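Local coordinates for Lactamase_B domain-containing protein (Bacillus lehensis G1, PDB 7EV5) that is probably a zinc-dependent hydrolase of the metallo-beta-lactamase fold, with dual activity and resemblance to both B3 metallo-beta-lactamases and glyoxalase II, at residues T38-R42 against E43-P47; D58-G61 against A62-A65; L116-T120 against F121-V125; S173-N176 against K177-L181. One frame throughout, in Å; residues are numbered along the deposited sequence.

Contact 1 (T38-R42 against E43-P47); sequences TWLKR and EQLTP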
loop_
_atom_site.group_PDB
_atom_site.type_symbol
_atom_site.label_atom_id
_atom_site.label_comp_id
_atom_site.label_asym_id
_atom_site.label_seq_id
_atom_site.Cartn_x
_atom_site.Cartn_y
_atom_site.Cartn_z
ATOM N N THR A 38 -11.223 -11.645 -10.529
ATOM C CA THR A 38 -11.255 -12.486 -11.724
ATOM C C THR A 38 -9.874 -12.626 -12.352
ATOM O O THR A 38 -9.556 -13.694 -12.886
ATOM C CB THR A 38 -12.302 -12.011 -12.740
ATOM O OG1 THR A 38 -12.006 -10.678 -13.168
ATOM C CG2 THR A 38 -13.712 -12.066 -12.146
ATOM N N TRP A 39 -9.032 -11.584 -12.291
ATOM C CA TRP A 39 -7.664 -11.728 -12.787
ATOM C C TRP A 39 -6.902 -12.778 -11.993
ATOM O O TRP A 39 -6.240 -13.651 -12.569
ATOM C CB TRP A 39 -6.915 -10.395 -12.761
ATOM C CG TRP A 39 -5.490 -10.514 -13.247
ATOM C CD1 TRP A 39 -5.078 -10.534 -14.539
ATOM C CD2 TRP A 39 -4.306 -10.654 -12.448
ATOM N NE1 TRP A 39 -3.712 -10.660 -14.603
ATOM C CE2 TRP A 39 -3.214 -10.742 -13.329
ATOM C CE3 TRP A 39 -4.063 -10.713 -11.073
ATOM C CZ2 TRP A 39 -1.900 -10.878 -12.884
ATOM C CZ3 TRP A 39 -2.754 -10.848 -10.632
ATOM C CH2 TRP A 39 -1.692 -10.928 -11.536
ATOM N N LEU A 40 -6.982 -12.708 -10.661
ATOM C CA LEU A 40 -6.312 -13.700 -9.828
ATOM C C LEU A 40 -6.765 -15.110 -10.185
ATOM O O LEU A 40 -5.948 -16.037 -10.254
ATOM C CB LEU A 40 -6.594 -13.416 -8.350
ATOM C CG LEU A 40 -5.920 -12.172 -7.767
ATOM C CD1 LEU A 40 -6.654 -11.732 -6.521
ATOM C CD2 LEU A 40 -4.448 -12.446 -7.476
ATOM N N LYS A 41 -8.062 -15.284 -10.416
ATOM C CA LYS A 41 -8.591 -16.608 -10.737
ATOM C C LYS A 41 -8.183 -17.057 -12.134
ATOM O O LYS A 41 -7.850 -18.231 -12.337
ATOM C CB LYS A 41 -10.107 -16.622 -10.563
ATOM C CG LYS A 41 -10.519 -16.437 -9.117
ATOM C CD LYS A 41 -11.971 -16.782 -8.881
ATOM C CE LYS A 41 -12.250 -16.943 -7.394
ATOM N NZ LYS A 41 -11.677 -18.201 -6.838
ATOM N N ARG A 42 -8.201 -16.150 -13.114
ATOM C CA ARG A 42 -7.751 -16.518 -14.453
ATOM C C ARG A 42 -6.298 -16.972 -14.439
ATOM O O ARG A 42 -5.916 -17.894 -15.169
ATOM C CB ARG A 42 -7.932 -15.346 -15.419
ATOM C CG ARG A 42 -9.378 -15.058 -15.769
ATOM C CD ARG A 42 -9.515 -14.095 -16.934
ATOM N NE ARG A 42 -8.773 -12.850 -16.744
ATOM C CZ ARG A 42 -9.258 -11.770 -16.134
ATOM N NH1 ARG A 42 -10.491 -11.769 -15.640
ATOM N NH2 ARG A 42 -8.503 -10.683 -16.024
ATOM N N GLU A 43 -5.470 -16.327 -13.618
ATOM C CA GLU A 43 -4.053 -16.649 -13.510
ATOM C C GLU A 43 -3.790 -17.816 -12.574
ATOM O O GLU A 43 -2.630 -18.208 -12.415
ATOM C CB GLU A 43 -3.268 -15.416 -13.054
ATOM C CG GLU A 43 -3.360 -14.252 -14.020
ATOM C CD GLU A 43 -2.899 -14.621 -15.413
ATOM O OE1 GLU A 43 -1.779 -15.153 -15.547
ATOM O OE2 GLU A 43 -3.659 -14.377 -16.371
ATOM N N GLN A 44 -4.834 -18.369 -11.960
ATOM C CA GLN A 44 -4.705 -19.505 -11.052
ATOM C C GLN A 44 -3.739 -19.197 -9.908
ATOM O O GLN A 44 -2.949 -20.045 -9.489
ATOM C CB GLN A 44 -4.337 -20.788 -11.807
ATOM C CG GLN A 44 -5.208 -21.001 -13.050
ATOM C CD GLN A 44 -5.129 -22.413 -13.611
ATOM O OE1 GLN A 44 -5.300 -23.396 -12.890
ATOM N NE2 GLN A 44 -4.878 -22.514 -14.908
ATOM N N LEU A 45 -3.797 -17.961 -9.410
ATOM C CA LEU A 45 -2.979 -17.537 -8.282
ATOM C C LEU A 45 -3.753 -17.734 -6.985
ATOM O O LEU A 45 -4.958 -17.481 -6.922
ATOM C CB LEU A 45 -2.593 -16.062 -8.434
ATOM C CG LEU A 45 -1.559 -15.750 -9.522
ATOM C CD1 LEU A 45 -1.473 -14.257 -9.839
ATOM C CD2 LEU A 45 -0.181 -16.288 -9.143
ATOM N N THR A 46 -3.050 -18.187 -5.949
ATOM C CA THR A 46 -3.647 -18.373 -4.631
ATOM C C THR A 46 -3.149 -17.277 -3.702
ATOM O O THR A 46 -2.004 -17.339 -3.229
ATOM C CB THR A 46 -3.267 -19.750 -4.082
ATOM O OG1 THR A 46 -3.853 -20.761 -4.916
ATOM C CG2 THR A 46 -3.769 -19.930 -2.662
ATOM N N PRO A 47 -3.952 -16.259 -3.408
ATOM C CA PRO A 47 -3.483 -15.212 -2.496
ATOM C C PRO A 47 -3.427 -15.720 -1.066
ATOM O O PRO A 47 -4.215 -16.571 -0.652
ATOM C CB PRO A 47 -4.523 -14.098 -2.650
ATOM C CG PRO A 47 -5.716 -14.744 -3.219
ATOM C CD PRO A 47 -5.276 -15.964 -3.980
HETATM O O HOH W 1 -5.864 -12.788 -17.302
#

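Contact 2 (D58-G61 against A62-A65); sequences DHIG and AVDA. With ZN (zinc ion), chain C.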
loop_
_atom_site.group_PDB
_atom_site.type_symbol
_atom_site.label_atom_id
_atom_site.label_comp_id
_atom_site.label_asym_id
_atom_site.label_seq_id
_atom_site.Cartn_x
_atom_site.Cartn_y
_atom_site.Cartn_z
ATOM N N ASP A 58 -9.334 4.908 -0.979
ATOM C CA ASP A 58 -8.940 4.504 -2.320
ATOM C C ASP A 58 -8.013 3.301 -2.321
ATOM O O ASP A 58 -7.699 2.775 -3.392
ATOM C CB ASP A 58 -8.329 5.692 -3.087
ATOM C CG ASP A 58 -7.100 6.276 -2.400
ATOM O OD1 ASP A 58 -7.222 6.691 -1.223
ATOM O OD2 ASP A 58 -6.039 6.336 -3.069
ATOM N N HIS A 59 -7.587 2.845 -1.146
ATOM C CA HIS A 59 -6.755 1.658 -1.018
ATOM C C HIS A 59 -7.493 0.459 -0.445
ATOM O O HIS A 59 -6.894 -0.621 -0.354
ATOM C CB HIS A 59 -5.508 1.977 -0.170
ATOM C CG HIS A 59 -4.649 3.036 -0.786
ATOM N ND1 HIS A 59 -3.405 2.786 -1.327
ATOM C CD2 HIS A 59 -4.898 4.346 -1.005
ATOM C CE1 HIS A 59 -2.922 3.905 -1.843
ATOM N NE2 HIS A 59 -3.815 4.864 -1.673
ATOM N N ILE A 60 -8.771 0.599 -0.074
ATOM C CA ILE A 60 -9.469 -0.419 0.709
ATOM C C ILE A 60 -10.814 -0.826 0.131
ATOM O O ILE A 60 -11.472 -1.704 0.699
ATOM C CB ILE A 60 -9.644 -0.015 2.184
ATOM C CG1 ILE A 60 -10.647 1.144 2.273
ATOM C CG2 ILE A 60 -8.291 0.317 2.810
ATOM C CD1 ILE A 60 -11.098 1.465 3.680
ATOM N N GLY A 61 -11.257 -0.221 -0.968
ATOM C CA GLY A 61 -12.626 -0.440 -1.419
ATOM C C GLY A 61 -12.934 -1.866 -1.828
ATOM O O GLY A 61 -14.091 -2.287 -1.770
ATOM N N ALA A 62 -11.919 -2.629 -2.231
ATOM C CA ALA A 62 -12.097 -4.024 -2.616
ATOM C C ALA A 62 -11.703 -5.011 -1.518
ATOM O O ALA A 62 -11.730 -6.222 -1.753
ATOM C CB ALA A 62 -11.316 -4.314 -3.897
ATOM N N VAL A 63 -11.357 -4.524 -0.321
ATOM C CA VAL A 63 -10.886 -5.419 0.740
ATOM C C VAL A 63 -11.945 -6.461 1.103
ATOM O O VAL A 63 -11.646 -7.655 1.181
ATOM C CB VAL A 63 -10.413 -4.607 1.961
ATOM C CG1 VAL A 63 -10.249 -5.501 3.179
ATOM C CG2 VAL A 63 -9.095 -3.918 1.654
ATOM N N ASP A 64 -13.190 -6.027 1.331
ATOM C CA ASP A 64 -14.259 -6.952 1.721
ATOM C C ASP A 64 -14.368 -8.105 0.728
ATOM O O ASP A 64 -14.333 -9.285 1.106
ATOM C CB ASP A 64 -15.599 -6.206 1.739
ATOM C CG ASP A 64 -15.859 -5.436 3.032
ATOM O OD1 ASP A 64 -15.321 -5.804 4.101
ATOM O OD2 ASP A 64 -16.635 -4.451 2.971
ATOM N N ALA A 65 -14.508 -7.777 -0.553
ATOM C CA ALA A 65 -14.742 -8.807 -1.558
ATOM C C ALA A 65 -13.541 -9.731 -1.689
ATOM O O ALA A 65 -13.696 -10.951 -1.782
ATOM C CB ALA A 65 -15.083 -8.162 -2.899
HETATM ZN ZN ZN C . -3.872 6.816 -2.316
HETATM O O HOH W 2 -4.697 7.771 -0.763
HETATM O O HOH W 3 -13.932 -3.163 1.334
HETATM O O HOH W 4 -15.119 -4.911 -1.216
#

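Contact 3 (L116-T120 against F121-V125); sequences LTIGT and FTFSV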
loop_
_atom_site.group_PDB
_atom_site.type_symbol
_atom_site.label_atom_id
_atom_site.label_comp_id
_atom_site.label_asym_id
_atom_site.label_seq_id
_atom_site.Cartn_x
_atom_site.Cartn_y
_atom_site.Cartn_z
ATOM N N LEU A 116 8.214 -9.084 8.419
ATOM C CA LEU A 116 6.935 -9.770 8.290
ATOM C C LEU A 116 7.105 -10.866 7.249
ATOM O O LEU A 116 7.571 -10.597 6.135
ATOM C CB LEU A 116 5.844 -8.792 7.833
ATOM C CG LEU A 116 4.482 -9.386 7.500
ATOM C CD1 LEU A 116 3.904 -10.098 8.715
ATOM C CD2 LEU A 116 3.548 -8.279 7.021
ATOM N N THR A 117 6.728 -12.093 7.603
ATOM C CA THR A 117 6.797 -13.219 6.681
ATOM C C THR A 117 5.392 -13.722 6.373
ATOM O O THR A 117 4.633 -14.056 7.286
ATOM C CB THR A 117 7.681 -14.332 7.239
ATOM O OG1 THR A 117 9.023 -13.845 7.346
ATOM C CG2 THR A 117 7.663 -15.531 6.316
ATOM N N ILE A 118 5.051 -13.752 5.086
ATOM C CA ILE A 118 3.772 -14.251 4.595
ATOM C C ILE A 118 4.098 -15.466 3.737
ATOM O O ILE A 118 4.576 -15.319 2.606
ATOM C CB ILE A 118 3.016 -13.191 3.771
ATOM C CG1 ILE A 118 2.772 -11.900 4.580
ATOM C CG2 ILE A 118 1.695 -13.770 3.235
ATOM C CD1 ILE A 118 1.830 -12.060 5.756
ATOM N N GLY A 119 3.842 -16.658 4.260
ATOM C CA GLY A 119 4.262 -17.851 3.536
ATOM C C GLY A 119 5.774 -17.842 3.395
ATOM O O GLY A 119 6.503 -17.731 4.385
ATOM N N THR A 120 6.274 -17.934 2.162
ATOM C CA THR A 120 7.708 -17.808 1.925
ATOM C C THR A 120 8.126 -16.413 1.466
ATOM O O THR A 120 9.289 -16.215 1.102
ATOM C CB THR A 120 8.214 -18.873 0.947
ATOM O OG1 THR A 120 7.428 -18.849 -0.247
ATOM C CG2 THR A 120 8.161 -20.262 1.577
ATOM N N PHE A 121 7.217 -15.440 1.479
ATOM C CA PHE A 121 7.571 -14.057 1.173
ATOM C C PHE A 121 7.994 -13.366 2.461
ATOM O O PHE A 121 7.204 -13.281 3.407
ATOM C CB PHE A 121 6.373 -13.296 0.605
ATOM C CG PHE A 121 5.775 -13.902 -0.634
ATOM C CD1 PHE A 121 6.227 -13.535 -1.895
ATOM C CD2 PHE A 121 4.742 -14.809 -0.539
ATOM C CE1 PHE A 121 5.654 -14.074 -3.035
ATOM C CE2 PHE A 121 4.167 -15.362 -1.682
ATOM C CZ PHE A 121 4.628 -14.987 -2.932
ATOM N N THR A 122 9.215 -12.847 2.496
ATOM C CA THR A 122 9.648 -12.062 3.643
ATOM C C THR A 122 9.799 -10.601 3.251
ATOM O O THR A 122 10.314 -10.280 2.173
ATOM C CB THR A 122 10.934 -12.606 4.269
ATOM O OG1 THR A 122 10.707 -13.955 4.686
ATOM C CG2 THR A 122 11.325 -11.781 5.499
ATOM N N PHE A 123 9.323 -9.728 4.134
ATOM C CA PHE A 123 9.365 -8.293 3.928
ATOM C C PHE A 123 10.044 -7.632 5.110
ATOM O O PHE A 123 9.909 -8.087 6.252
ATOM C CB PHE A 123 7.943 -7.724 3.863
ATOM C CG PHE A 123 7.094 -8.346 2.802
ATOM C CD1 PHE A 123 7.177 -7.915 1.487
ATOM C CD2 PHE A 123 6.206 -9.353 3.119
ATOM C CE1 PHE A 123 6.387 -8.496 0.501
ATOM C CE2 PHE A 123 5.412 -9.933 2.148
ATOM C CZ PHE A 123 5.498 -9.505 0.840
ATOM N N SER A 124 10.794 -6.581 4.822
ATOM C CA SER A 124 11.165 -5.608 5.833
ATOM C C SER A 124 10.063 -4.560 5.890
ATOM O O SER A 124 9.547 -4.121 4.857
ATOM C CB SER A 124 12.491 -4.940 5.474
ATOM O OG SER A 124 13.581 -5.813 5.694
ATOM N N VAL A 125 9.679 -4.175 7.098
ATOM C CA VAL A 125 8.569 -3.250 7.297
ATOM C C VAL A 125 9.101 -1.950 7.877
ATOM O O VAL A 125 9.789 -1.950 8.906
ATOM C CB VAL A 125 7.497 -3.856 8.213
ATOM C CG1 VAL A 125 6.398 -2.854 8.467
ATOM C CG2 VAL A 125 6.956 -5.148 7.609
HETATM O O HOH W 5 11.370 -13.666 0.389
HETATM O O HOH W 6 11.151 -15.984 3.044
#

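Contact 4 (S173-N176 against K177-L181); sequences SIHN and KILPL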
loop_
_atom_site.group_PDB
_atom_site.type_symbol
_atom_site.label_atom_id
_atom_site.label_comp_id
_atom_site.label_asym_id
_atom_site.label_seq_id
_atom_site.Cartn_x
_atom_site.Cartn_y
_atom_site.Cartn_z
ATOM N N SER A 173 10.349 10.589 6.797
ATOM C CA SER A 173 10.160 9.223 6.310
ATOM C C SER A 173 10.912 8.988 5.011
ATOM O O SER A 173 11.580 7.959 4.847
ATOM C CB SER A 173 8.675 8.895 6.113
ATOM O OG SER A 173 8.005 8.859 7.352
ATOM N N ILE A 174 10.825 9.935 4.079
ATOM C CA ILE A 174 11.475 9.770 2.784
ATOM C C ILE A 174 12.991 9.742 2.936
ATOM O O ILE A 174 13.659 8.806 2.487
ATOM C CB ILE A 174 11.002 10.851 1.799
ATOM C CG1 ILE A 174 9.532 10.623 1.447
ATOM C CG2 ILE A 174 11.862 10.842 0.535
ATOM C CD1 ILE A 174 8.908 11.761 0.676
ATOM N N HIS A 175 13.560 10.765 3.574
ATOM C CA HIS A 175 15.014 10.855 3.651
ATOM C C HIS A 175 15.613 9.792 4.565
ATOM O O HIS A 175 16.681 9.246 4.260
ATOM C CB HIS A 175 15.422 12.246 4.121
ATOM C CG HIS A 175 15.256 13.301 3.076
ATOM N ND1 HIS A 175 15.949 13.282 1.885
ATOM C CD2 HIS A 175 14.467 14.400 3.034
ATOM C CE1 HIS A 175 15.603 14.329 1.159
ATOM N NE2 HIS A 175 14.710 15.029 1.836
ATOM N N ASN A 176 14.957 9.494 5.692
ATOM C CA ASN A 176 15.564 8.641 6.708
ATOM C C ASN A 176 15.248 7.164 6.537
ATOM O O ASN A 176 16.022 6.326 7.012
ATOM C CB ASN A 176 15.158 9.081 8.120
ATOM C CG ASN A 176 15.566 10.510 8.430
ATOM O OD1 ASN A 176 16.481 11.051 7.818
ATOM N ND2 ASN A 176 14.855 11.137 9.367
ATOM N N LYS A 177 14.143 6.822 5.882
ATOM C CA LYS A 177 13.727 5.429 5.796
ATOM C C LYS A 177 13.639 4.886 4.380
ATOM O O LYS A 177 13.940 3.710 4.165
ATOM C CB LYS A 177 12.382 5.258 6.506
ATOM C CG LYS A 177 12.456 5.679 7.977
ATOM C CD LYS A 177 11.127 5.553 8.663
ATOM C CE LYS A 177 11.271 5.937 10.125
ATOM N NZ LYS A 177 9.943 6.035 10.793
ATOM N N ILE A 178 13.229 5.693 3.406
ATOM C CA ILE A 178 13.032 5.191 2.050
ATOM C C ILE A 178 14.278 5.349 1.195
ATOM O O ILE A 178 14.785 4.369 0.639
ATOM C CB ILE A 178 11.800 5.844 1.411
ATOM C CG1 ILE A 178 10.562 5.333 2.139
ATOM C CG2 ILE A 178 11.733 5.538 -0.088
ATOM C CD1 ILE A 178 9.288 5.820 1.564
ATOM N N LEU A 179 14.783 6.574 1.081
ATOM C CA LEU A 179 15.924 6.812 0.203
ATOM C C LEU A 179 17.205 6.060 0.571
ATOM O O LEU A 179 18.011 5.829 -0.346
ATOM C CB LEU A 179 16.161 8.316 0.009
ATOM C CG LEU A 179 15.001 9.073 -0.645
ATOM C CD1 LEU A 179 15.337 10.547 -0.794
ATOM C CD2 LEU A 179 14.610 8.466 -1.986
ATOM N N PRO A 180 17.472 5.668 1.826
ATOM C CA PRO A 180 18.667 4.835 2.081
ATOM C C PRO A 180 18.602 3.431 1.489
ATOM O O PRO A 180 19.631 2.741 1.479
ATOM C CB PRO A 180 18.757 4.785 3.614
ATOM C CG PRO A 180 18.003 5.973 4.075
ATOM C CD PRO A 180 16.872 6.129 3.096
ATOM N N LEU A 181 17.442 2.975 1.015
ATOM C CA LEU A 181 17.348 1.658 0.406
ATOM C C LEU A 181 18.126 1.627 -0.915
ATOM O O LEU A 181 18.431 2.676 -1.489
ATOM C CB LEU A 181 15.878 1.312 0.170
ATOM C CG LEU A 181 15.098 1.051 1.455
ATOM C CD1 LEU A 181 13.609 0.962 1.177
ATOM C CD2 LEU A 181 15.596 -0.224 2.131
HETATM O O HOH W 7 9.081 8.601 9.811
#

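Contact 1 (T38-R42 against E43-P47)
The side chain of E43 folds back over the indole of W39, its CG lying 3.8 Å from the centroid of the five-membered ring and 21° off the ring normal, a CH-pi contact over one face. A bend at chi2 (-57°) turns the chain beyond CG, and the carboxylate lies 20° from the indole plane. That carboxylate is linked to R42 through a water, which accepts from R42 NE and donates to E43 OE2 at 2.9 Å, joining opposite charges that do not touch directly. L45 approaches the six-membered part of the same indole, with CD1 3.7 Å from W39 CZ3. Its CB meets L40 CD2 at 4.2 Å, the two leucine side chains crossing at about a right angle. Beneath these side chains the helix unwinds. E43 N still makes a helical bond to W39 O (3.0 Å), but Q44 takes a positive phi, and two bonds run back into the last turn, from L45 N to L40 O (3.0 Å) and from Q44 N to K41 O (3.0 Å). Outside the turn, V16 packs against both W39 and L40. The positive phi together with the two returning bonds makes this a Schellman motif, here ending helix 33-42 within the beta-alpha-beta unit formed with strands 23-27 and 46-51.

Contact 2 (D58-G61 against A62-A65)
The zinc-binding loop of the metallo-beta-lactamase fold passes here into helix 63-70 through a type I beta turn from I60 to V63. V63 N donates to I60 O over 3.0 Å, closing the turn. V63 places CG2 alongside I60, 4.0 Å from its CB, and so lays a methyl against the turn that its own N-H closes. Two waters extend the helix start: one donates to I60 O at 2.9 Å and accepts from D64 N, while another links G61 O and A65 N in the same way. Behind the turn, A62 and A65 rest on A33 of helix 33-42. Just before the turn, D58 and H59 bind one zinc ion, through D58 OD2 at 2.3 Å and H59 NE2 at 2.1 Å; H191 and D150 complete the protein ligands, D150 being shared with the second zinc ion. With chi1 59°, D58 turns its carboxylate toward the metal, and a water bound to the zinc at 2.0 Å donates to D58 OD1 at 2.8 Å, a bond that probably helps to orient that water. T12 OG1 hydrogen-bonds to D58 OD2 and D28 OD2 to H59 ND1, a second shell that probably limits the rotation of both ligands and would make the imidazole a stronger donor to zinc.

Contact 3 (L116-T120 against F121-V125)
T117 and T122 share the same first torsion, chi1 -64° and -59°, which sets each OG1 beside its own backbone N and brings the two hydroxyls together at 3.2 Å between T117 OG1 and T122 OG1, a hydrogen bond whose donor may be either. A water joins T122 OG1 to T120 O and so extends this polar face to the turn. F121 also has CG beside its backbone N (chi1 -57°), and its ring presents an edge to the I118 carbonyl, with CD2 3.2 Å from I118 O. The strands form a beta hairpin with a two-residue loop, G119-T120, in a type II' turn, G119 taking the positive-phi corner. I118 and F121 make a hydrogen-bonded pair, with I118 N to F121 O at 2.8 Å and F121 N to I118 O at 2.9 Å; T117 and T122 are a non-hydrogen-bonded pair in the backbone, bridged instead by their hydroxyls, and L116 and F123 the next hydrogen-bonded one. On the face opposite the threonines, I118 CG1 meets the edge of the F123 ring at CE2, 4.1 Å away, and L116 CB lies 3.8 Å from V125 CG2. This apolar face packs on the other sheet, I118 and F121 touching L48 and V25 while F123 reaches L51.

Contact 4 (S173-N176 against K177-L181)
I174 and L179 lie side by side and point the same way, with I174 CG2 3.7 Å from L179 CD1. The same methyl of L179 reaches the imidazole of H175, coming obliquely to within 3.9 Å of ND1. Directly beneath, L179 N donates to I174 O at 2.9 Å in an almost straight bond (177° at hydrogen), so the apolar pair sits over a backbone link spanning five residues. I178 N to S173 O, at 3.2 Å, has the same span, in keeping with the wider, pi-type turn near the end of helix 167-178. S173 O also accepts from K177 N at 3.0 Å, in the usual helical spacing of four. I178 N makes a further, weak hydrogen bond to I174 O. P180, which has no N-H to give, sets its ring against the carbonyl of H175, CD lying 3.3 Å from H175 O, within a type I turn from I178 to L181.

Farther out, the extended chain of K177 carries NZ back to the level of S173, where one water accepts from K177 NZ and donates to S173 OG at 2.7 Å. Both polar ends have further partners, S173 OG bonding to P129 O and K177 NZ to H127 O. On the apolar side I174 and I178 rest on V151, while I178 and L179 meet I197 of helix 197-203. The ammonium group is thus held by a backbone carbonyl and a water, which should stabilise its charge and tie the helix to the chain leading toward the zinc ligand H131.

From the N terminus the four contacts come in series; none encloses or crosses another, and each is a local contact within a continuous piece of chain. Contact 1 ends helix 33-42 and leads into strand 46-51 of the first sheet. After that strand, contact 2 joins the zinc-binding loop to helix 63-70, which touches helix 33-42 and packs on the end of contact 1; their centres are about 17 Å apart. Contact 3 opens the second sheet with its edge hairpin, facing the first sheet. Contact 4 lies at the C-terminal part of helix 167-178, beside that second sheet; its centre is about 33 Å from that of contact 1, the two lying on opposite sides of the chain's centre.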